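Local coordinates for protein K7 (Vaccinia virus WR, PDB 3JRV) that binds the human RNA helicase DDX3 and host TRAF6 and IRAK2, blunting the innate immune signalling that activates IRF3 and NF-kappa-B, at residues W36-H39 against V40-N44; D130-D134 against D135-I139; I70-I73 against N74-V77; I141-L144 against E145-N149; T48-R52 against L53-L57. One frame throughout, in Å; residues are numbered along the deposited sequence. Where two conformers were deposited one is given.

Contact 1. Residues W36-H39 against V40-N44; sequences WRNH and VIVFN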
# COMPACT_ATOMS: atom_id res chain seq x y z
N TRP A 36 0.01 -6.99 -2.88
CA TRP A 36 0.61 -8.10 -2.15
C TRP A 36 -0.06 -8.29 -0.77
O TRP A 36 -0.23 -9.43 -0.33
CB TRP A 36 2.12 -7.84 -2.03
CG TRP A 36 2.85 -8.95 -1.30
CD1 TRP A 36 3.34 -10.13 -1.86
CD2 TRP A 36 3.28 -8.96 0.06
NE1 TRP A 36 4.00 -10.87 -0.91
CE2 TRP A 36 4.00 -10.17 0.28
CE3 TRP A 36 3.18 -8.03 1.12
CZ2 TRP A 36 4.58 -10.48 1.52
CZ3 TRP A 36 3.75 -8.34 2.37
CH2 TRP A 36 4.45 -9.56 2.55
N ARG A 37 -0.40 -7.21 -0.05
CA ARG A 37 -0.99 -7.38 1.29
C ARG A 37 -2.36 -8.11 1.19
O ARG A 37 -2.80 -8.70 2.16
CB ARG A 37 -1.19 -6.00 1.97
CG ARG A 37 0.20 -5.37 2.34
CD ARG A 37 0.95 -6.20 3.42
NE ARG A 37 0.17 -6.31 4.67
CZ ARG A 37 0.17 -5.43 5.68
NH1 ARG A 37 0.85 -4.28 5.59
NH2 ARG A 37 -0.60 -5.64 6.75
N ASN A 38 -3.02 -8.03 0.04
CA ASN A 38 -4.26 -8.84 -0.22
C ASN A 38 -3.88 -10.26 -0.64
O ASN A 38 -4.37 -11.26 -0.09
CB ASN A 38 -5.08 -8.16 -1.33
CG ASN A 38 -6.32 -8.95 -1.68
OD1 ASN A 38 -6.31 -9.74 -2.64
ND2 ASN A 38 -7.38 -8.74 -0.93
N HIS A 39 -3.03 -10.33 -1.65
CA HIS A 39 -2.65 -11.60 -2.28
C HIS A 39 -2.06 -12.60 -1.30
O HIS A 39 -2.35 -13.81 -1.39
CB HIS A 39 -1.65 -11.29 -3.40
CG HIS A 39 -1.34 -12.46 -4.29
ND1 HIS A 39 -0.35 -13.37 -3.98
CD2 HIS A 39 -1.78 -12.76 -5.53
CE1 HIS A 39 -0.25 -14.23 -4.98
NE2 HIS A 39 -1.06 -13.85 -5.96
N VAL A 40 -1.21 -12.12 -0.38
CA VAL A 40 -0.52 -12.99 0.55
C VAL A 40 -1.52 -13.68 1.48
O VAL A 40 -1.30 -14.82 1.88
CB VAL A 40 0.58 -12.17 1.35
CG1 VAL A 40 -0.10 -11.29 2.40
CG2 VAL A 40 1.63 -13.10 1.97
N ILE A 41 -2.67 -13.02 1.73
CA ILE A 41 -3.74 -13.63 2.57
C ILE A 41 -4.63 -14.55 1.70
O ILE A 41 -4.88 -15.72 2.07
CB ILE A 41 -4.63 -12.55 3.22
CG1 ILE A 41 -3.83 -11.60 4.11
CG2 ILE A 41 -5.77 -13.20 4.03
CD1 ILE A 41 -2.99 -12.27 5.18
N VAL A 42 -5.06 -14.06 0.54
CA VAL A 42 -5.95 -14.79 -0.39
C VAL A 42 -5.37 -16.17 -0.78
O VAL A 42 -6.11 -17.18 -0.83
CB VAL A 42 -6.26 -13.92 -1.65
CG1 VAL A 42 -7.03 -14.71 -2.75
CG2 VAL A 42 -7.10 -12.72 -1.21
N PHE A 43 -4.06 -16.21 -1.03
CA PHE A 43 -3.40 -17.45 -1.45
C PHE A 43 -2.51 -18.11 -0.37
O PHE A 43 -1.77 -19.09 -0.62
CB PHE A 43 -2.66 -17.25 -2.78
CG PHE A 43 -3.57 -16.80 -3.89
CD1 PHE A 43 -4.51 -17.68 -4.46
CD2 PHE A 43 -3.60 -15.48 -4.26
CE1 PHE A 43 -5.36 -17.24 -5.44
CE2 PHE A 43 -4.43 -15.02 -5.25
CZ PHE A 43 -5.35 -15.89 -5.81
N ASN A 44 -2.66 -17.64 0.87
CA ASN A 44 -1.84 -18.13 1.98
C ASN A 44 -0.38 -18.28 1.60
O ASN A 44 0.23 -19.34 1.74
CB ASN A 44 -2.38 -19.44 2.58
CG ASN A 44 -1.68 -19.79 3.87
OD1 ASN A 44 -1.24 -18.88 4.58
ND2 ASN A 44 -1.38 -21.09 4.07

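Contact 2. Residues D130-D134 against D135-I139; sequences DLMTD and DNINI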
# COMPACT_ATOMS: atom_id res chain seq x y z
N ASP A 130 -2.88 10.43 -7.93
CA ASP A 130 -3.32 11.56 -7.07
C ASP A 130 -2.51 11.57 -5.76
O ASP A 130 -2.16 12.63 -5.24
CB ASP A 130 -4.82 11.49 -6.75
CG ASP A 130 -5.73 11.92 -7.90
OD1 ASP A 130 -5.24 12.55 -8.87
OD2 ASP A 130 -6.95 11.61 -7.82
N LEU A 131 -2.19 10.39 -5.25
CA LEU A 131 -1.47 10.24 -3.99
C LEU A 131 0.01 10.52 -4.22
O LEU A 131 0.65 11.27 -3.44
CB LEU A 131 -1.64 8.82 -3.45
CG LEU A 131 -0.99 8.54 -2.09
CD1 LEU A 131 -1.52 9.48 -0.98
CD2 LEU A 131 -1.17 7.10 -1.67
N MSE A 132 0.55 9.91 -5.27
CA MSE A 132 2.00 9.91 -5.46
C MSE A 132 2.38 11.06 -6.39
O MSE A 132 2.88 10.87 -7.50
CB MSE A 132 2.48 8.56 -6.04
CG MSE A 132 2.26 7.36 -5.06
SE MSE A 132 2.69 7.53 -3.12
CE MSE A 132 4.56 7.99 -3.29
N THR A 133 2.17 12.29 -5.90
CA THR A 133 2.72 13.49 -6.56
C THR A 133 4.24 13.39 -6.56
O THR A 133 4.82 12.64 -5.76
CB THR A 133 2.37 14.76 -5.74
OG1 THR A 133 2.86 14.62 -4.39
CG2 THR A 133 0.87 14.95 -5.66
N ASP A 134 4.90 14.27 -7.32
CA ASP A 134 6.38 14.25 -7.30
C ASP A 134 6.93 14.50 -5.89
O ASP A 134 7.89 13.85 -5.47
CB ASP A 134 6.93 15.27 -8.31
CG ASP A 134 6.90 14.75 -9.75
OD1 ASP A 134 6.96 13.52 -9.93
OD2 ASP A 134 6.80 15.58 -10.69
N ASP A 135 6.29 15.37 -5.11
CA ASP A 135 6.80 15.61 -3.77
C ASP A 135 6.65 14.39 -2.88
O ASP A 135 7.55 14.06 -2.10
CB ASP A 135 6.14 16.84 -3.12
CG ASP A 135 6.85 17.31 -1.84
OD1 ASP A 135 8.10 17.51 -1.81
OD2 ASP A 135 6.13 17.50 -0.84
N ASN A 136 5.51 13.72 -3.01
CA ASN A 136 5.30 12.54 -2.19
C ASN A 136 6.25 11.40 -2.58
O ASN A 136 6.71 10.65 -1.74
CB ASN A 136 3.83 12.10 -2.21
CG ASN A 136 2.97 12.99 -1.33
OD1 ASN A 136 3.50 13.65 -0.42
ND2 ASN A 136 1.67 13.01 -1.55
N ILE A 137 6.45 11.23 -3.88
CA ILE A 137 7.46 10.28 -4.37
C ILE A 137 8.82 10.57 -3.75
O ILE A 137 9.49 9.66 -3.24
CB ILE A 137 7.56 10.28 -5.90
CG1 ILE A 137 6.27 9.69 -6.47
CG2 ILE A 137 8.83 9.51 -6.36
CD1 ILE A 137 6.19 9.81 -7.98
N ASN A 138 9.20 11.85 -3.73
CA ASN A 138 10.48 12.21 -3.15
C ASN A 138 10.54 11.97 -1.64
O ASN A 138 11.55 11.47 -1.14
CB ASN A 138 10.81 13.65 -3.50
CG ASN A 138 11.23 13.78 -4.98
OD1 ASN A 138 11.63 12.78 -5.62
ND2 ASN A 138 11.11 14.97 -5.53
N ILE A 139 9.46 12.31 -0.94
CA ILE A 139 9.41 12.08 0.50
C ILE A 139 9.65 10.58 0.75
O ILE A 139 10.41 10.19 1.63
CB ILE A 139 8.05 12.50 1.09
CG1 ILE A 139 7.99 14.04 1.14
CG2 ILE A 139 7.86 11.90 2.51
CD1 ILE A 139 6.60 14.57 1.36

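Contact 3. Residues I70-I73 against N74-V77; sequences IDKI and NEIV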
# COMPACT_ATOMS: atom_id res chain seq x y z
N ILE A 70 -7.08 3.14 16.32
CA ILE A 70 -7.55 1.87 15.75
C ILE A 70 -9.06 1.92 15.48
O ILE A 70 -9.50 1.37 14.48
CB ILE A 70 -7.14 0.64 16.59
CG1 ILE A 70 -7.47 -0.69 15.86
CG2 ILE A 70 -7.75 0.73 17.98
CD1 ILE A 70 -6.65 -0.98 14.59
N ASP A 71 -9.81 2.67 16.28
CA ASP A 71 -11.23 2.82 16.00
C ASP A 71 -11.52 3.50 14.66
O ASP A 71 -12.40 3.06 13.92
CB ASP A 71 -11.96 3.52 17.17
CG ASP A 71 -11.98 2.69 18.45
OD1 ASP A 71 -11.98 1.43 18.38
OD2 ASP A 71 -12.10 3.32 19.53
N LYS A 72 -10.79 4.58 14.36
CA LYS A 72 -10.99 5.31 13.13
C LYS A 72 -10.52 4.44 11.97
O LYS A 72 -11.11 4.42 10.88
CB LYS A 72 -10.26 6.67 13.18
CG LYS A 72 -10.39 7.51 11.89
CD LYS A 72 -11.81 8.02 11.68
CE LYS A 72 -11.89 8.93 10.47
NZ LYS A 72 -11.17 10.23 10.65
N ILE A 73 -9.41 3.73 12.18
CA ILE A 73 -9.00 2.77 11.16
C ILE A 73 -10.10 1.79 10.80
O ILE A 73 -10.39 1.58 9.62
CB ILE A 73 -7.71 2.02 11.52
CG1 ILE A 73 -6.54 2.99 11.38
CG2 ILE A 73 -7.54 0.78 10.63
CD1 ILE A 73 -5.24 2.46 11.94
N ASN A 74 -10.68 1.15 11.82
CA ASN A 74 -11.75 0.17 11.62
C ASN A 74 -12.92 0.84 10.91
O ASN A 74 -13.45 0.30 9.93
CB ASN A 74 -12.11 -0.45 12.96
CG ASN A 74 -11.06 -1.46 13.40
OD1 ASN A 74 -10.26 -1.92 12.58
ND2 ASN A 74 -11.02 -1.77 14.71
N GLU A 75 -13.22 2.08 11.30
CA GLU A 75 -14.25 2.89 10.64
C GLU A 75 -13.94 3.12 9.15
O GLU A 75 -14.79 2.88 8.30
CB GLU A 75 -14.43 4.23 11.36
CG GLU A 75 -15.67 5.02 10.99
CD GLU A 75 -15.63 6.42 11.58
OE1 GLU A 75 -15.22 6.55 12.76
OE2 GLU A 75 -15.93 7.40 10.84
N ILE A 76 -12.74 3.60 8.85
CA ILE A 76 -12.34 3.88 7.46
C ILE A 76 -12.42 2.61 6.60
O ILE A 76 -12.86 2.65 5.44
CB ILE A 76 -10.90 4.46 7.42
CG1 ILE A 76 -10.87 5.86 8.04
CG2 ILE A 76 -10.35 4.52 5.97
CD1 ILE A 76 -9.47 6.41 8.35
N VAL A 77 -12.01 1.48 7.17
CA VAL A 77 -12.01 0.22 6.42
C VAL A 77 -13.43 -0.25 6.10
O VAL A 77 -13.72 -0.64 4.97
CB VAL A 77 -11.23 -0.89 7.16
CG1 VAL A 77 -11.47 -2.21 6.47
CG2 VAL A 77 -9.73 -0.60 7.15
O HOH W 1 -13.21 -0.40 16.20

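Contact 4. Residues I141-L144 against E145-N149; sequences ILFL and EKKLN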
# COMPACT_ATOMS: atom_id res chain seq x y z
N ILE A 141 10.90 8.08 -1.23
CA ILE A 141 12.17 7.44 -1.60
C ILE A 141 13.32 7.91 -0.71
O ILE A 141 14.17 7.11 -0.35
CB ILE A 141 12.54 7.59 -3.08
CG1 ILE A 141 13.71 6.66 -3.39
CG2 ILE A 141 12.86 9.04 -3.43
CD1 ILE A 141 13.88 6.46 -4.90
N LEU A 142 13.30 9.17 -0.28
CA LEU A 142 14.37 9.65 0.61
C LEU A 142 14.28 8.93 1.96
O LEU A 142 15.28 8.58 2.56
CB LEU A 142 14.27 11.18 0.81
CG LEU A 142 14.55 11.92 -0.50
CD1 LEU A 142 14.30 13.40 -0.38
CD2 LEU A 142 15.94 11.57 -1.12
N PHE A 143 13.04 8.74 2.44
CA PHE A 143 12.85 8.04 3.69
C PHE A 143 13.35 6.60 3.59
O PHE A 143 14.04 6.10 4.48
CB PHE A 143 11.37 8.08 4.09
CG PHE A 143 11.07 7.26 5.30
CD1 PHE A 143 11.21 7.78 6.59
CD2 PHE A 143 10.61 5.95 5.14
CE1 PHE A 143 10.93 7.01 7.73
CE2 PHE A 143 10.33 5.15 6.29
CZ PHE A 143 10.50 5.68 7.58
N LEU A 144 12.93 5.91 2.52
CA LEU A 144 13.33 4.52 2.37
C LEU A 144 14.85 4.39 2.21
O LEU A 144 15.44 3.50 2.82
CB LEU A 144 12.61 3.88 1.18
CG LEU A 144 11.09 3.78 1.37
CD1 LEU A 144 10.48 3.32 0.03
CD2 LEU A 144 10.78 2.77 2.48
N GLU A 145 15.48 5.28 1.42
CA GLU A 145 16.95 5.21 1.28
C GLU A 145 17.65 5.40 2.62
O GLU A 145 18.58 4.69 2.98
CB GLU A 145 17.42 6.23 0.23
CG GLU A 145 16.97 5.81 -1.20
CD GLU A 145 17.23 6.84 -2.28
OE1 GLU A 145 17.18 8.07 -2.02
OE2 GLU A 145 17.36 6.41 -3.45
N LYS A 146 17.15 6.35 3.41
CA LYS A 146 17.76 6.56 4.71
C LYS A 146 17.63 5.33 5.64
O LYS A 146 18.58 4.93 6.28
CB LYS A 146 17.19 7.84 5.32
CG LYS A 146 17.32 7.89 6.84
CD LYS A 146 16.46 8.97 7.47
CE LYS A 146 14.95 8.72 7.24
NZ LYS A 146 14.19 10.03 7.24
N LYS A 147 16.50 4.63 5.57
CA LYS A 147 16.31 3.45 6.41
C LYS A 147 17.11 2.27 5.88
O LYS A 147 17.54 1.43 6.66
CB LYS A 147 14.81 3.07 6.48
CG LYS A 147 13.99 4.12 7.23
CD LYS A 147 14.26 4.03 8.73
CE LYS A 147 13.29 4.88 9.54
NZ LYS A 147 13.88 6.23 9.73
N LEU A 148 17.27 2.19 4.56
CA LEU A 148 17.78 0.95 3.93
C LEU A 148 19.24 1.05 3.46
O LEU A 148 19.85 0.02 3.08
CB LEU A 148 16.88 0.56 2.76
CG LEU A 148 15.41 0.31 3.07
CD1 LEU A 148 14.65 0.10 1.77
CD2 LEU A 148 15.40 -0.98 3.94
N ASN A 149 19.80 2.26 3.53
CA ASN A 149 21.23 2.47 3.18
C ASN A 149 22.21 1.53 3.90
O ASN A 149 23.29 1.20 3.36
CB ASN A 149 21.68 3.92 3.44
CG ASN A 149 21.33 4.85 2.29
OD1 ASN A 149 21.02 4.39 1.19
ND2 ASN A 149 21.37 6.18 2.54
OXT ASN A 149 22.00 1.10 5.06

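Contact 5. Residues T48-R52 against L53-L57; sequences TSCGR and LYKEL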
# COMPACT_ATOMS: atom_id res chain seq x y z
N THR A 48 6.15 -13.62 5.81
CA THR A 48 7.53 -13.35 6.24
C THR A 48 8.55 -13.47 5.10
O THR A 48 9.70 -13.08 5.25
CB THR A 48 8.01 -14.31 7.37
OG1 THR A 48 8.27 -15.62 6.85
CG2 THR A 48 7.04 -14.38 8.53
N SER A 49 8.13 -13.98 3.96
CA SER A 49 9.05 -14.23 2.86
C SER A 49 9.09 -12.98 1.98
O SER A 49 8.52 -12.94 0.86
CB SER A 49 8.63 -15.47 2.06
OG SER A 49 8.79 -16.65 2.84
N CYS A 50 9.70 -11.94 2.52
CA CYS A 50 9.84 -10.68 1.80
C CYS A 50 11.08 -9.97 2.31
O CYS A 50 11.67 -10.37 3.33
CB CYS A 50 8.58 -9.80 1.96
SG CYS A 50 8.29 -9.23 3.61
N GLY A 51 11.52 -8.97 1.55
CA GLY A 51 12.79 -8.34 1.90
C GLY A 51 12.62 -7.12 2.79
O GLY A 51 11.50 -6.79 3.23
N ARG A 52 13.73 -6.42 3.01
CA ARG A 52 13.74 -5.25 3.90
C ARG A 52 12.87 -4.12 3.37
O ARG A 52 12.37 -3.33 4.17
CB ARG A 52 15.18 -4.75 4.21
CG ARG A 52 16.01 -5.77 5.02
CD ARG A 52 17.42 -5.25 5.37
NE ARG A 52 17.30 -4.22 6.40
CZ ARG A 52 18.00 -3.08 6.46
NH1 ARG A 52 18.91 -2.79 5.54
NH2 ARG A 52 17.78 -2.21 7.43
N LEU A 53 12.72 -3.99 2.04
CA LEU A 53 11.92 -2.91 1.46
C LEU A 53 10.44 -3.08 1.83
O LEU A 53 9.80 -2.17 2.38
CB LEU A 53 12.12 -2.87 -0.05
CG LEU A 53 11.30 -1.86 -0.85
CD1 LEU A 53 11.55 -0.44 -0.33
CD2 LEU A 53 11.62 -2.03 -2.34
N TYR A 54 9.89 -4.26 1.55
CA TYR A 54 8.50 -4.56 1.98
C TYR A 54 8.35 -4.44 3.48
O TYR A 54 7.35 -3.90 3.95
CB TYR A 54 8.09 -5.96 1.53
CG TYR A 54 7.40 -6.01 0.19
CD1 TYR A 54 7.76 -5.17 -0.85
CD2 TYR A 54 6.48 -7.03 -0.07
CE1 TYR A 54 7.19 -5.30 -2.14
CE2 TYR A 54 5.87 -7.13 -1.31
CZ TYR A 54 6.19 -6.26 -2.33
OH TYR A 54 5.60 -6.50 -3.54
N LYS A 55 9.31 -4.93 4.26
CA LYS A 55 9.22 -4.82 5.74
C LYS A 55 9.13 -3.34 6.14
O LYS A 55 8.37 -2.99 7.05
CB LYS A 55 10.40 -5.54 6.41
CG LYS A 55 10.19 -7.06 6.39
CD LYS A 55 11.35 -7.79 7.02
CE LYS A 55 11.15 -9.29 6.90
NZ LYS A 55 12.48 -9.93 6.98
N GLU A 56 9.91 -2.46 5.48
CA GLU A 56 9.80 -1.03 5.80
C GLU A 56 8.41 -0.49 5.51
O GLU A 56 7.86 0.27 6.32
CB GLU A 56 10.81 -0.19 5.01
CG GLU A 56 12.16 0.02 5.64
CD GLU A 56 12.19 0.28 7.15
OE1 GLU A 56 11.64 1.27 7.73
OE2 GLU A 56 12.96 -0.46 7.75
N LEU A 57 7.84 -0.88 4.36
CA LEU A 57 6.47 -0.44 4.02
C LEU A 57 5.48 -0.98 5.04
O LEU A 57 4.52 -0.26 5.40
CB LEU A 57 6.06 -0.87 2.59
CG LEU A 57 7.00 -0.26 1.52
CD1 LEU A 57 6.54 -0.83 0.14
CD2 LEU A 57 6.86 1.23 1.53
O HOH W 2 11.61 -12.55 6.95
O HOH W 3 14.18 -9.19 5.17
O HOH W 4 11.08 -6.30 -0.11
O HOH W 5 13.26 -3.01 6.81

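Contact 1. Residues W36-H39 against V40-N44
Val42 N donates to Asn38 O over 3.0 Å with an N-H...O angle of 173°, the straightest of three i to i+4 bonds that carry helix 26-42 to its C-terminal end. Val40 N to Trp36 O and Phe43 N to His39 O are the other two, and Ile41 N adds a weak bond to Asn38 O. Phe43 then leaves helical geometry, and Asn44, at positive phi, is the C-prime residue of a Schellman motif: Asn44 N reaches back to Ile41 O and Lys45 N to Val40 O. The Asn38 amide lies beside this turn, OD1 3.4 Å from Val42 CG2. Tyr7 holds OD1, the carbonyls of Thr109 and Ile117 hold ND2, and the residue packs on an aromatic side chain of the bound DDX3 peptide. His39 has CG trans to its backbone N (chi1 -171°), which sets the imidazole where Phe43 CD2 stands 3.4 Å above its centre, the ring planes an oblique 52° apart. Val40 makes a CH-pi contact: CB sits over a face of the Trp36 indole, 4.3 Å from the centroid of its five-membered ring. Trp36 meets Tyr54 of helix 52-58 edge-to-face, and Arg37, bonded to Tyr33, makes salt bridges to Asp61 and to Glu110 of helix 95-114; this end of helix 26-42 packs on both helices.

Contact 2. Residues D130-D134 against D135-I139
Leu131 O accepts the side-chain amide of Asn136 where helix 128-131 gives way to helix 134-148, a tight link between two helices made of an inverse gamma turn centred at Met132 and an N-cap at Thr133. The Asn136 ND2 to Leu131 O bond is 2.8 Å long, and the acceptor lies within 5° of the amide plane; ND2 also donates to Val92 O, so the amide ties the link to a neighbouring loop. Met132, present as selenomethionine, bends at chi2 and chi3 until CE comes 3.8 Å from Asn136 O, while its CB packs 4.0 Å from Ile137 CG1. Ile137 CD1 rests 3.5 Å from Met132 O. Met132 and Ile137 also touch Ile26 and Ile27 of helix 26-42. Thr133 contributes twice. Its hydroxyl lies between the backbone N and the carbonyl carbon (chi1 56°), a setting from which OG1 accepts from Asn136 N at 3.1 Å and caps the first turn. Its carbonyl takes the first i to i+4 bond, from Ile137 N, at an N-H...O angle of 176°. The carboxylate of Asp134 pairs with Arg23, which also donates to Asn138 OD1, and Asp134 O receives the next helical bond, from Asn138 N at 3.0 Å.

Contact 3. Residues I70-I73 against N74-V77
Ile70 O receives Asn74 N at 2.9 Å, opening four successive i to i+4 bonds at the start of helix 70-80. Glu75 N to Asp71 O, Ile76 N to Lys72 O and Val77 N to Ile73 O follow, with N-H...O angles between 157° and 167°; the Ile76 bond, at 2.7 Å, is the shortest. A single water supplies the side-chain polar link. It donates to Asp71 OD1 at 3.1 Å and accepts from Asn74 ND2 at 3.0 Å, bridging two exposed residues three apart in the sequence. With CG beside its own backbone N (chi1 -76°), the Asn74 amide is laid back toward the preceding turn, where ND2 also approaches Ile70 CG1.

Between the charged residues it is a methylene, not the ammonium, that comes nearest the carboxylate. Lys72 CD passes 3.9 Å from Glu75 OE1, but Lys72 NZ remains 5.5 Å from Glu75 OE2, too far for a salt bridge. The aliphatic part of Lys72, bent at chi2, instead crosses Ile76, bringing CG within 3.8 Å of Ile76 CD1. Apolar packing continues on the inner side, where CG2 of Ile73 and CG2 of Val77 are 4.3 Å apart. Ile73 and Ile76 rest on Ile104 of helix 95-114 and on Tyr68 of helix 60-68, and Val77 reaches Ile108 and His111. The helix is therefore amphipathic: Ile73, Ile76 and Val77 face the helices beneath, whereas the acid, amide and lysine side chains occupy the outer side, where opposite charges at this separation probably attract only weakly.

Contact 4. Residues I141-L144 against E145-N149
Phe143 and Lys147 meet through complementary torsions: Phe143 CG is swung opposite its own backbone N (chi1 174°), toward the next turn, while Lys147 holds CG beside its backbone N (chi1 -67°), which places that carbon over a face of the phenyl ring. The CH-pi contact so made is 4.0 Å from Lys147 CG to the ring centroid of Phe143, offset toward the rim. A bend at chi2 then brings the rest of the lysine along the ring: CE comes 3.5 Å from Phe143 CZ and NZ 3.6 Å from Phe143 CE1, so the chain runs along the rim. Lys146 comes to another part of the rim on the same side of the ring plane, its NZ 3.8 Å from Phe143 CD1. The ring also meets that of Phe99.

Glu145 runs extended beyond CG back across the preceding turn. Its carboxylate lies against aliphatic groups, OE2 3.7 Å from Ile141 CG1 and OE1 3.8 Å from Leu142 CD2. Beneath these side chains the backbone maintains i to i+4 bonding: Glu145, Lys146 and Lys147 donate in turn to the carbonyls of Ile141, Leu142 and Phe143, and Leu148 N to Leu144 O is short, at 2.8 Å, but bent to 135°.

Leu144 and Leu148 form the buried side, CB of the first 4.3 Å from CD1 of the second. Leu144 packs on Ile20, and Leu148 on Leu53 and Glu56 of helix 52-58. Leu148 O accepts from Lys19. These features describe the closing turns of an amphipathic C-terminal helix in the all-helical Bcl-2-like fold.

Contact 5. Residues T48-R52 against L53-L57
Gly51 O takes Lys55 N at 3.1 Å in the plane of the carbonyl, the first backbone bond of helix 52-58, and Arg52 O takes Glu56 N at 2.9 Å. One water accepts from Tyr54 N at 2.9 Å and, weakly, from Gly51 N, so it satisfies an amide of the first turn that lacks a helical carbonyl to bond. Other partners lie outside: Gly51 shares a backbone bond with Val15 and Leu53 with Asp17, while Arg52 N finds an acceptor in Asp18. A second water donates to Arg52 O and to Glu56 OE2, which is also paired with Lys59. In the conformer given, Lys55 NZ donates to two further waters, one of which in turn donates to Thr48 O and the other, weakly, to Cys50 O.

Across the two segments the side-chain packing centres on Cys50. With SG tucked over the backbone (chi1 65°), the sulfur sits 3.9 Å from Tyr54 CB and 4.0 Å from Lys55 CG. The Tyr54 ring, touched obliquely by Cys50 CB, goes on to meet Trp36 and Tyr33 edge-to-face, its hydroxyl bonded to Glu32. Gly51 occupies the N-cap position of a helix N-terminus whose leading loop is joined by direct backbone bonds supplemented by water bridges.

Overall arrangement
All five contacts are local turns of helix or helix ends in one Bcl-2-like bundle, and they differ mainly in burial. Contact 5 is the most buried and touches two others: Trp36 of contact 1 packs on Tyr54 and Cys50, and Leu148 of contact 4 packs on Leu53. Contact 3, mostly exposed, stands apart from the rest, its nearest atoms about 10 Å from contact 1. Contacts 2 and 4 share helix 134-148, beginning it with a threonine cap and ending it with lysines laid against a phenylalanine. Aromatic rings dominate contact 1, at a Schellman end; water bridges mark contacts 3 and 5; and contact 2, on the opposite side of the chain's centre from contact 1, relies on side-chain capping.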